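Local coordinates for endonuclease 2 (Arabidopsis thaliana, PDB 4CXO), which cleaves RNA and single-stranded DNA endonucleolytically, and double-stranded DNA less efficiently, to 5'-phosphorylated products using divalent metal ions, at residues Y59-D64 against S132-K137; H126-V131 against I214-D219; N140-H145 against V225-T230. One frame throughout, in Å; residues are numbered along the deposited sequence.

In the fold
The segments come along the chain as 59-64, 126-131, 132-137, 140-145, 214-219 and 225-230, so interaction 1 closes before interaction 3 opens, while interaction 2 crosses both. Centres of interactions 1 and 2 lie about 10 Å apart, and interaction 3 is about 16 Å from either. Interactions 1 and 2 take consecutive halves of the run 126-137 and meet where strand 60-62 touches both helix 206-221 and the loop at H130. Interaction 3 is more peripheral, joining strand 143-146 to the loop after that helix. All three touch one thymidine-5'-phosphate: N61 holds its base, H130 shares a zinc ion with its O3', and N140 holds its sugar. Strand 60-62 and two loops thus meet at one nucleotide.

Interaction 1 (Y59-D64 against S132-K137); sequences YINTPD and SYASDK. With TMP (thymidine-5'-phosphate), chain E.
The phenol ring of Y133 is overlaid by D64, whose CA stands 3.8 Å from the ring centroid and 11° off the normal, the geometry of a CH-pi contact. The D64 carboxylate is stacked at a shallow tilt to the ring, with OD1 3.7 Å from Y133 CG. T62 meets the ring at its edge instead: OG1 lies in the ring plane, 3.6 Å from Y133 CD1. A chi1 of 67° places that hydroxyl between the T62 backbone N and carbonyl carbon, where it donates to P63 O. S135 OG donates to D64 OD1 from the syn side at 2.9 Å. A water donates to D64 OD1 and T62 O and accepts from S135 N, giving D64 OD1 two donors.

The backbones pair through two successive parallel bridges, N61 with S132 and T62 with Y133: S132 N donates to I60 O and T62 N to S132 O, with a weak third bond from A134 N to T62 O. N61 CB packs 3.8 Å from A134 CB. Beyond it, N61 ND2 donates almost straight (165°) to O4 of thymidine-5'-phosphate at 2.8 Å. The thymine lies over one face of the Y59 ring, so stacking and the hydrogen bond from the N61 amide together orient the base.

Strand 60-62 packs against three helices. I60 packs on V85 and A86 of helix 85-96, while T62 and P63 touch D73 of helix 70-73. T62 and Y133 both rest on I214 of helix 206-221, and the Y133 ring also stacks with Y222 just past that helix.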
loop_
_atom_site.group_PDB
_atom_site.type_symbol
_atom_site.label_atom_id
_atom_site.label_comp_id
_atom_site.label_asym_id
_atom_site.label_seq_id
_atom_site.Cartn_x
_atom_site.Cartn_y
_atom_site.Cartn_z
ATOM N N TYR A 59 5.115 -5.516 -5.868
ATOM C CA TYR A 59 4.032 -5.337 -6.835
ATOM C C TYR A 59 3.532 -6.648 -7.431
ATOM O O TYR A 59 4.045 -7.731 -7.122
ATOM C CB TYR A 59 4.480 -4.376 -7.944
ATOM C CG TYR A 59 5.701 -4.834 -8.688
ATOM C CD1 TYR A 59 5.604 -5.764 -9.717
ATOM C CD2 TYR A 59 6.960 -4.345 -8.363
ATOM C CE1 TYR A 59 6.724 -6.211 -10.391
ATOM C CE2 TYR A 59 8.088 -4.784 -9.034
ATOM C CZ TYR A 59 7.959 -5.717 -10.046
ATOM O OH TYR A 59 9.065 -6.162 -10.710
ATOM N N ILE A 60 2.517 -6.513 -8.282
ATOM C CA ILE A 60 1.955 -7.600 -9.078
ATOM C C ILE A 60 1.787 -7.079 -10.479
ATOM O O ILE A 60 1.327 -5.956 -10.661
ATOM C CB ILE A 60 0.560 -8.008 -8.556
ATOM C CG1 ILE A 60 0.694 -8.725 -7.220
ATOM C CG2 ILE A 60 -0.160 -8.913 -9.547
ATOM C CD1 ILE A 60 -0.599 -8.882 -6.442
ATOM N N ASN A 61 2.146 -7.896 -11.464
ATOM C CA ASN A 61 1.846 -7.612 -12.860
ATOM C C ASN A 61 0.745 -8.524 -13.354
ATOM O O ASN A 61 0.752 -9.729 -13.090
ATOM C CB ASN A 61 3.068 -7.832 -13.739
ATOM C CG ASN A 61 4.121 -6.746 -13.594
ATOM O OD1 ASN A 61 5.297 -7.011 -13.788
ATOM N ND2 ASN A 61 3.708 -5.531 -13.280
ATOM N N THR A 62 -0.187 -7.944 -14.092
ATOM C CA THR A 62 -1.292 -8.682 -14.678
ATOM C C THR A 62 -1.291 -8.506 -16.198
ATOM O O THR A 62 -0.608 -7.647 -16.737
ATOM C CB THR A 62 -2.631 -8.160 -14.145
ATOM O OG1 THR A 62 -2.838 -6.824 -14.621
ATOM C CG2 THR A 62 -2.658 -8.164 -12.633
ATOM N N PRO A 63 -2.077 -9.323 -16.905
ATOM C CA PRO A 63 -2.302 -9.048 -18.319
ATOM C C PRO A 63 -3.091 -7.756 -18.512
ATOM O O PRO A 63 -3.552 -7.150 -17.542
ATOM C CB PRO A 63 -3.116 -10.258 -18.787
ATOM C CG PRO A 63 -2.841 -11.324 -17.777
ATOM C CD PRO A 63 -2.681 -10.593 -16.486
ATOM N N ASP A 64 -3.241 -7.328 -19.755
ATOM C CA ASP A 64 -3.999 -6.124 -20.043
ATOM C C ASP A 64 -5.487 -6.400 -19.867
ATOM O O ASP A 64 -6.234 -6.508 -20.845
ATOM C CB ASP A 64 -3.737 -5.645 -21.469
ATOM C CG ASP A 64 -2.357 -5.043 -21.650
ATOM O OD1 ASP A 64 -1.460 -5.254 -20.802
ATOM O OD2 ASP A 64 -2.182 -4.351 -22.672
ATOM N N SER A 132 -1.060 -4.016 -11.544
ATOM C CA SER A 132 -1.444 -3.523 -12.863
ATOM C C SER A 132 -0.526 -4.081 -13.943
ATOM O O SER A 132 0.168 -5.065 -13.708
ATOM C CB SER A 132 -1.498 -1.991 -12.842
ATOM O OG SER A 132 -0.204 -1.446 -12.751
ATOM N N TYR A 133 -0.525 -3.461 -15.120
ATOM C CA TYR A 133 -0.048 -4.137 -16.323
ATOM C C TYR A 133 1.459 -4.279 -16.437
ATOM O O TYR A 133 2.206 -3.310 -16.291
ATOM C CB TYR A 133 -0.545 -3.429 -17.578
ATOM C CG TYR A 133 -2.036 -3.276 -17.696
ATOM C CD1 TYR A 133 -2.922 -4.018 -16.915
ATOM C CD2 TYR A 133 -2.571 -2.390 -18.616
ATOM C CE1 TYR A 133 -4.285 -3.866 -17.045
ATOM C CE2 TYR A 133 -3.935 -2.235 -18.753
ATOM C CZ TYR A 133 -4.786 -2.977 -17.963
ATOM O OH TYR A 133 -6.141 -2.817 -18.109
ATOM N N ALA A 134 1.900 -5.492 -16.748
ATOM C CA ALA A 134 3.291 -5.718 -17.104
ATOM C C ALA A 134 3.690 -4.849 -18.298
ATOM O O ALA A 134 4.802 -4.342 -18.353
ATOM C CB ALA A 134 3.525 -7.178 -17.427
ATOM N N SER A 135 2.768 -4.657 -19.231
ATOM C CA SER A 135 3.082 -3.964 -20.493
ATOM C C SER A 135 3.510 -2.501 -20.367
ATOM O O SER A 135 4.161 -1.979 -21.266
ATOM C CB SER A 135 1.903 -4.060 -21.459
ATOM O OG SER A 135 0.753 -3.423 -20.940
ATOM N N ASP A 136 3.130 -1.834 -19.275
ATOM C CA ASP A 136 3.593 -0.467 -19.023
ATOM C C ASP A 136 4.281 -0.363 -17.668
ATOM O O ASP A 136 4.407 0.729 -17.111
ATOM C CB ASP A 136 2.451 0.554 -19.152
ATOM C CG ASP A 136 1.221 0.167 -18.364
ATOM O OD1 ASP A 136 1.344 -0.175 -17.169
ATOM O OD2 ASP A 136 0.116 0.208 -18.950
ATOM N N LYS A 137 4.743 -1.506 -17.159
ATOM C CA LYS A 137 5.458 -1.579 -15.887
ATOM C C LYS A 137 4.699 -0.832 -14.794
ATOM O O LYS A 137 5.248 0.006 -14.085
ATOM C CB LYS A 137 6.891 -1.054 -16.042
ATOM C CG LYS A 137 7.807 -1.959 -16.871
HETATM P P TMP E . 11.331 0.723 -10.893
HETATM O O1P TMP E . 11.969 -0.610 -10.598
HETATM O O2P TMP E . 12.181 1.905 -10.488
HETATM O O3P TMP E . 10.684 0.835 -12.258
HETATM O "O5'" TMP E . 10.084 0.802 -9.887
HETATM C "C5'" TMP E . 9.384 2.037 -9.775
HETATM C "C4'" TMP E . 8.063 1.855 -9.041
HETATM O "O4'" TMP E . 7.115 1.074 -9.770
HETATM C "C3'" TMP E . 8.199 1.096 -7.743
HETATM O "O3'" TMP E . 7.193 1.665 -6.919
HETATM C "C2'" TMP E . 7.859 -0.357 -8.045
HETATM C "C1'" TMP E . 6.767 -0.156 -9.093
HETATM N N1 TMP E . 6.585 -1.156 -10.162
HETATM C C2 TMP E . 5.293 -1.688 -10.418
HETATM O O2 TMP E . 4.315 -1.365 -9.698
HETATM N N3 TMP E . 5.093 -2.563 -11.421
HETATM C C4 TMP E . 6.108 -2.943 -12.202
HETATM O O4 TMP E . 5.893 -3.753 -13.119
HETATM C C5 TMP E . 7.471 -2.392 -11.969
HETATM C C5M TMP E . 8.649 -2.778 -12.807
HETATM C C6 TMP E . 7.634 -1.494 -10.937
HETATM O O HOH W 1 0.406 -6.463 -19.345
#

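Interaction 2 (H126-V131 against I214-D219); sequences HQPLHV and IQAACD. With ZN (zinc ion), chain I; TMP (thymidine-5'-phosphate), chain E.
V131 and P128 carry most of this wholly apolar side-chain contact with helix 206-221. V131 CG1 comes 4.0 Å from I214 CB, the two side chains crossing at about a right angle. I214 extends CG1 away from its backbone N (chi1 178°), and a chi2 of 60° turns CD1 to within 3.3 Å of V131 O. The same carbonyl receives a CA-H...O contact from I214. Two residues further along the helix, P128 CG meets A216 CB at 3.9 Å. A217 CB touches both P128 O and L129 CD2, which lie on the same side of it. The small alanine side chains allow the loop backbone close to the helix, with the CA atoms of P128 and A217 only 5.0 Å apart.

The loop holds this shape through its 3-10 segment, in which H130 N bonds to Q127 O and V131 N to P128 O. Q127 OE1 also takes the L129 N-H at 2.9 Å, from a donor 44° out of the carbonyl plane, while Q127 NE2 donates to D158 OD1, a zinc ligand. Q127 is thus a second-shell residue that links the loop backbone to the first-shell ligand D158. On the helix side, C218 is linked by a disulfide to C66.

H130 leaves the packed surface for the metal. Its NE2 binds zinc at 2.2 Å, and ND1 is hydrogen-bonded to H58 O, which fixes the rotation of the ring. Thymine O2 lies over one ring face, 4.0 Å above its plane, and O3' of thymidine-5'-phosphate coordinates the same zinc at 2.1 Å. Together with H154 and D158, this makes one site of the three-metal centre in the helix-rich S1/P1 nuclease fold.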
loop_
_atom_site.group_PDB
_atom_site.type_symbol
_atom_site.label_atom_id
_atom_site.label_comp_id
_atom_site.label_asym_id
_atom_site.label_seq_id
_atom_site.Cartn_x
_atom_site.Cartn_y
_atom_site.Cartn_z
ATOM N N HIS A 126 -2.122 -1.962 -1.751
ATOM C CA HIS A 126 -3.275 -1.063 -1.899
ATOM C C HIS A 126 -3.059 0.064 -2.880
ATOM O O HIS A 126 -3.998 0.825 -3.163
ATOM C CB HIS A 126 -3.689 -0.490 -0.531
ATOM C CG HIS A 126 -4.459 -1.470 0.302
ATOM N ND1 HIS A 126 -3.855 -2.449 1.058
ATOM C CD2 HIS A 126 -5.789 -1.650 0.448
ATOM C CE1 HIS A 126 -4.782 -3.174 1.658
ATOM N NE2 HIS A 126 -5.964 -2.715 1.290
ATOM N N GLN A 127 -1.843 0.204 -3.399
ATOM C CA GLN A 127 -1.601 1.221 -4.421
ATOM C C GLN A 127 -2.104 0.589 -5.714
ATOM O O GLN A 127 -1.603 -0.443 -6.125
ATOM C CB GLN A 127 -0.108 1.569 -4.478
ATOM C CG GLN A 127 0.212 2.990 -4.946
ATOM C CD GLN A 127 0.099 3.199 -6.454
ATOM O OE1 GLN A 127 -0.956 2.998 -7.034
ATOM N NE2 GLN A 127 1.173 3.667 -7.078
ATOM N N PRO A 128 -3.134 1.181 -6.355
ATOM C CA PRO A 128 -3.709 0.519 -7.529
ATOM C C PRO A 128 -2.704 0.129 -8.610
ATOM O O PRO A 128 -2.805 -0.964 -9.166
ATOM C CB PRO A 128 -4.688 1.563 -8.069
ATOM C CG PRO A 128 -5.127 2.296 -6.849
ATOM C CD PRO A 128 -3.904 2.375 -5.980
ATOM N N LEU A 129 -1.730 0.981 -8.898
ATOM C CA LEU A 129 -0.785 0.680 -9.953
ATOM C C LEU A 129 0.308 -0.285 -9.511
ATOM O O LEU A 129 1.140 -0.668 -10.311
ATOM C CB LEU A 129 -0.200 1.964 -10.543
ATOM C CG LEU A 129 -1.181 2.752 -11.397
ATOM C CD1 LEU A 129 -0.564 4.052 -11.879
ATOM C CD2 LEU A 129 -1.670 1.914 -12.560
ATOM N N HIS A 130 0.290 -0.714 -8.253
ATOM C CA HIS A 130 1.119 -1.834 -7.836
ATOM C C HIS A 130 0.483 -3.191 -8.140
ATOM O O HIS A 130 1.074 -4.218 -7.868
ATOM C CB HIS A 130 1.446 -1.733 -6.347
ATOM C CG HIS A 130 2.598 -0.835 -6.064
ATOM N ND1 HIS A 130 3.751 -1.280 -5.464
ATOM C CD2 HIS A 130 2.802 0.470 -6.354
ATOM C CE1 HIS A 130 4.612 -0.283 -5.376
ATOM N NE2 HIS A 130 4.068 0.783 -5.934
ATOM N N VAL A 131 -0.737 -3.180 -8.658
ATOM C CA VAL A 131 -1.398 -4.382 -9.184
ATOM C C VAL A 131 -1.938 -4.004 -10.559
ATOM O O VAL A 131 -3.110 -3.647 -10.722
ATOM C CB VAL A 131 -2.523 -4.855 -8.256
ATOM C CG1 VAL A 131 -3.076 -6.203 -8.709
ATOM C CG2 VAL A 131 -2.017 -4.952 -6.826
ATOM N N ILE A 214 -6.461 -3.832 -9.014
ATOM C CA ILE A 214 -6.440 -3.857 -10.482
ATOM C C ILE A 214 -7.721 -3.214 -11.041
ATOM O O ILE A 214 -7.661 -2.499 -12.013
ATOM C CB ILE A 214 -6.181 -5.284 -11.047
ATOM C CG1 ILE A 214 -6.207 -5.298 -12.576
ATOM C CG2 ILE A 214 -7.207 -6.287 -10.554
ATOM C CD1 ILE A 214 -5.177 -4.420 -13.230
ATOM N N GLN A 215 -8.852 -3.424 -10.372
ATOM C CA GLN A 215 -10.107 -2.803 -10.777
ATOM C C GLN A 215 -9.993 -1.274 -10.695
ATOM O O GLN A 215 -10.411 -0.571 -11.616
ATOM C CB GLN A 215 -11.280 -3.324 -9.924
ATOM C CG GLN A 215 -12.650 -2.944 -10.459
ATOM C CD GLN A 215 -12.928 -3.555 -11.834
ATOM O OE1 GLN A 215 -12.847 -4.759 -12.007
ATOM N NE2 GLN A 215 -13.254 -2.728 -12.801
ATOM N N ALA A 216 -9.402 -0.767 -9.605
ATOM C CA ALA A 216 -9.129 0.668 -9.482
ATOM C C ALA A 216 -8.144 1.171 -10.520
ATOM O O ALA A 216 -8.266 2.280 -11.012
ATOM C CB ALA A 216 -8.607 1.001 -8.112
ATOM N N ALA A 217 -7.143 0.381 -10.843
ATOM C CA ALA A 217 -6.208 0.787 -11.872
ATOM C C ALA A 217 -6.932 1.028 -13.177
ATOM O O ALA A 217 -6.683 2.007 -13.863
ATOM C CB ALA A 217 -5.117 -0.243 -12.035
ATOM N N CYS A 218 -7.835 0.120 -13.517
ATOM C CA CYS A 218 -8.621 0.236 -14.731
ATOM C C CYS A 218 -9.559 1.421 -14.701
ATOM O O CYS A 218 -9.656 2.163 -15.666
ATOM C CB CYS A 218 -9.477 -1.014 -14.905
ATOM S SG CYS A 218 -8.602 -2.411 -15.599
ATOM N N ASP A 219 -10.283 1.569 -13.603
ATOM C CA ASP A 219 -11.384 2.505 -13.562
ATOM C C ASP A 219 -10.955 3.906 -13.158
ATOM O O ASP A 219 -11.655 4.866 -13.473
ATOM C CB ASP A 219 -12.471 2.051 -12.609
ATOM C CG ASP A 219 -13.106 0.744 -13.003
ATOM O OD1 ASP A 219 -13.257 0.488 -14.221
ATOM O OD2 ASP A 219 -13.492 -0.015 -12.076
HETATM ZN ZN ZN I . 5.314 2.467 -6.457
HETATM P P TMP E . 11.331 0.723 -10.893
HETATM O O1P TMP E . 11.969 -0.610 -10.598
HETATM O O2P TMP E . 12.181 1.905 -10.488
HETATM O O3P TMP E . 10.684 0.835 -12.258
HETATM O "O5'" TMP E . 10.084 0.802 -9.887
HETATM C "C5'" TMP E . 9.384 2.037 -9.775
HETATM C "C4'" TMP E . 8.063 1.855 -9.041
HETATM O "O4'" TMP E . 7.115 1.074 -9.770
HETATM C "C3'" TMP E . 8.199 1.096 -7.743
HETATM O "O3'" TMP E . 7.193 1.665 -6.919
HETATM C "C2'" TMP E . 7.859 -0.357 -8.045
HETATM C "C1'" TMP E . 6.767 -0.156 -9.093
HETATM N N1 TMP E . 6.585 -1.156 -10.162
HETATM C C2 TMP E . 5.293 -1.688 -10.418
HETATM O O2 TMP E . 4.315 -1.365 -9.698
HETATM N N3 TMP E . 5.093 -2.563 -11.421
HETATM C C4 TMP E . 6.108 -2.943 -12.202
HETATM O O4 TMP E . 5.893 -3.753 -13.119
HETATM C C5 TMP E . 7.471 -2.392 -11.969
HETATM C C5M TMP E . 8.649 -2.778 -12.807
HETATM C C6 TMP E . 7.634 -1.494 -10.937
#

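Interaction 3 (N140-H145 against V225-T230); sequences NTIEVH and VTEGDT. With TMP (thymidine-5'-phosphate), chain E.
A parallel edge pairing extends the small mixed sheet here, where the type II beta turn T226-D229 brings the chain alongside strand 143-146, E227 and G228 meeting E143. E227 is bent at chi2 (82°), which carries its carboxylate back to the strand. OE1 accepts the E143 N-H at 2.9 Å, from above the carboxylate plane. G228 N returns a bond to E143 O, also 2.9 Å, in the carbonyl plane. G228 occupies the third turn position with phi 89°, a conformation suited to glycine. The turn is closed by D229 N to T226 O and braced by D229 OD2, which accepts T226 N.

Farther along, H145 N donates to D229 O at 2.9 Å, nearly along the C=O axis. That bond belongs to the bridge of H145 with T230, whose side chains share a sheet face and approach at 3.7 Å, H145 CB to T230 OG1. Just before the turn, V225 CG1 lies 4.0 Å from both I142 CG2 and V144 CG1. Helix 153-169 extends this apolar packing, with L153 touching I142 and V225. H145 ND1 is buried by the contact without a polar partner. At the other end of 140-145, N140 ND2 bonds to K137 O and donates to the sugar O4' of thymidine-5'-phosphate at 2.7 Å.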
loop_
_atom_site.group_PDB
_atom_site.type_symbol
_atom_site.label_atom_id
_atom_site.label_comp_id
_atom_site.label_asym_id
_atom_site.label_seq_id
_atom_site.Cartn_x
_atom_site.Cartn_y
_atom_site.Cartn_z
ATOM N N ASN A 140 4.677 2.938 -15.107
ATOM C CA ASN A 140 5.951 3.623 -15.106
ATOM C C ASN A 140 6.350 4.142 -16.484
ATOM O O ASN A 140 7.058 5.135 -16.584
ATOM C CB ASN A 140 7.043 2.739 -14.502
ATOM C CG ASN A 140 7.069 2.814 -12.992
ATOM O OD1 ASN A 140 7.480 3.824 -12.431
ATOM N ND2 ASN A 140 6.622 1.757 -12.329
ATOM N N THR A 141 5.866 3.499 -17.543
ATOM C CA THR A 141 6.210 3.927 -18.893
ATOM C C THR A 141 5.239 4.930 -19.485
ATOM O O THR A 141 5.435 5.369 -20.603
ATOM C CB THR A 141 6.341 2.736 -19.858
ATOM O OG1 THR A 141 5.060 2.155 -20.086
ATOM C CG2 THR A 141 7.296 1.694 -19.292
ATOM N N ILE A 142 4.200 5.302 -18.745
ATOM C CA ILE A 142 3.258 6.311 -19.229
ATOM C C ILE A 142 3.752 7.672 -18.736
ATOM O O ILE A 142 3.628 7.997 -17.561
ATOM C CB ILE A 142 1.827 6.000 -18.753
ATOM C CG1 ILE A 142 1.426 4.597 -19.209
ATOM C CG2 ILE A 142 0.835 7.034 -19.267
ATOM C CD1 ILE A 142 0.136 4.086 -18.598
ATOM N N GLU A 143 4.327 8.457 -19.643
ATOM C CA GLU A 143 4.887 9.762 -19.297
ATOM C C GLU A 143 3.886 10.858 -19.582
ATOM O O GLU A 143 3.386 10.974 -20.698
ATOM C CB GLU A 143 6.172 10.019 -20.082
ATOM C CG GLU A 143 7.320 9.102 -19.693
ATOM C CD GLU A 143 7.937 9.436 -18.338
ATOM O OE1 GLU A 143 7.573 10.473 -17.733
ATOM O OE2 GLU A 143 8.798 8.652 -17.882
ATOM N N VAL A 144 3.608 11.663 -18.564
ATOM C CA VAL A 144 2.634 12.731 -18.649
ATOM C C VAL A 144 3.196 13.930 -17.910
ATOM O O VAL A 144 4.375 13.949 -17.573
ATOM C CB VAL A 144 1.269 12.314 -18.046
ATOM C CG1 VAL A 144 0.669 11.164 -18.823
ATOM C CG2 VAL A 144 1.390 11.954 -16.566
ATOM N N HIS A 145 2.350 14.920 -17.670
ATOM C CA HIS A 145 2.664 16.031 -16.789
ATOM C C HIS A 145 1.700 16.046 -15.604
ATOM O O HIS A 145 0.497 15.852 -15.769
ATOM C CB HIS A 145 2.565 17.351 -17.553
ATOM C CG HIS A 145 3.636 17.522 -18.582
ATOM N ND1 HIS A 145 3.536 17.000 -19.853
ATOM C CD2 HIS A 145 4.844 18.129 -18.518
ATOM C CE1 HIS A 145 4.631 17.288 -20.531
ATOM N NE2 HIS A 145 5.440 17.976 -19.744
ATOM N N VAL A 225 -6.204 8.483 -19.239
ATOM C CA VAL A 225 -4.832 8.958 -19.328
ATOM C C VAL A 225 -4.156 8.438 -20.583
ATOM O O VAL A 225 -4.189 7.248 -20.860
ATOM C CB VAL A 225 -4.020 8.497 -18.111
ATOM C CG1 VAL A 225 -2.571 8.932 -18.224
ATOM C CG2 VAL A 225 -4.646 9.055 -16.846
ATOM N N THR A 226 -3.543 9.344 -21.335
ATOM C CA THR A 226 -2.712 8.987 -22.472
ATOM C C THR A 226 -1.358 9.655 -22.336
ATOM O O THR A 226 -1.262 10.776 -21.824
ATOM C CB THR A 226 -3.326 9.495 -23.795
ATOM O OG1 THR A 226 -4.699 9.104 -23.876
ATOM C CG2 THR A 226 -2.576 8.952 -24.985
ATOM N N GLU A 227 -0.330 8.965 -22.821
ATOM C CA GLU A 227 1.006 9.532 -23.024
ATOM C C GLU A 227 0.926 11.002 -23.486
ATOM O O GLU A 227 0.227 11.333 -24.462
ATOM C CB GLU A 227 1.766 8.666 -24.052
ATOM C CG GLU A 227 3.192 9.091 -24.376
ATOM C CD GLU A 227 4.235 8.621 -23.365
ATOM O OE1 GLU A 227 3.910 7.830 -22.451
ATOM O OE2 GLU A 227 5.402 9.057 -23.493
ATOM N N GLY A 228 1.623 11.875 -22.760
ATOM C CA GLY A 228 1.688 13.300 -23.089
ATOM C C GLY A 228 0.609 14.187 -22.494
ATOM O O GLY A 228 0.694 15.411 -22.600
ATOM N N ASP A 229 -0.405 13.593 -21.867
ATOM C CA ASP A 229 -1.490 14.371 -21.250
ATOM C C ASP A 229 -0.967 15.233 -20.103
ATOM O O ASP A 229 0.082 14.950 -19.513
ATOM C CB ASP A 229 -2.588 13.451 -20.683
ATOM C CG ASP A 229 -3.541 12.904 -21.746
ATOM O OD1 ASP A 229 -3.492 13.345 -22.909
ATOM O OD2 ASP A 229 -4.362 12.021 -21.389
ATOM N N THR A 230 -1.711 16.283 -19.794
ATOM C CA THR A 230 -1.469 17.054 -18.588
ATOM C C THR A 230 -2.576 16.719 -17.613
ATOM O O THR A 230 -3.747 16.959 -17.895
ATOM C CB THR A 230 -1.424 18.557 -18.883
ATOM O OG1 THR A 230 -0.191 18.846 -19.546
ATOM C CG2 THR A 230 -1.497 19.382 -17.594
HETATM P P TMP E . 11.331 0.723 -10.893
HETATM O O1P TMP E . 11.969 -0.610 -10.598
HETATM O O2P TMP E . 12.181 1.905 -10.488
HETATM O O3P TMP E . 10.684 0.835 -12.258
HETATM O "O5'" TMP E . 10.084 0.802 -9.887
HETATM C "C5'" TMP E . 9.384 2.037 -9.775
HETATM C "C4'" TMP E . 8.063 1.855 -9.041
HETATM O "O4'" TMP E . 7.115 1.074 -9.770
HETATM C "C3'" TMP E . 8.199 1.096 -7.743
HETATM O "O3'" TMP E . 7.193 1.665 -6.919
HETATM C "C2'" TMP E . 7.859 -0.357 -8.045
HETATM C "C1'" TMP E . 6.767 -0.156 -9.093
HETATM N N1 TMP E . 6.585 -1.156 -10.162
HETATM C C2 TMP E . 5.293 -1.688 -10.418
HETATM O O2 TMP E . 4.315 -1.365 -9.698
HETATM N N3 TMP E . 5.093 -2.563 -11.421
HETATM C C4 TMP E . 6.108 -2.943 -12.202
HETATM O O4 TMP E . 5.893 -3.753 -13.119
HETATM C C5 TMP E . 7.471 -2.392 -11.969
HETATM C C5M TMP E . 8.649 -2.778 -12.807
HETATM C C6 TMP E . 7.634 -1.494 -10.937
#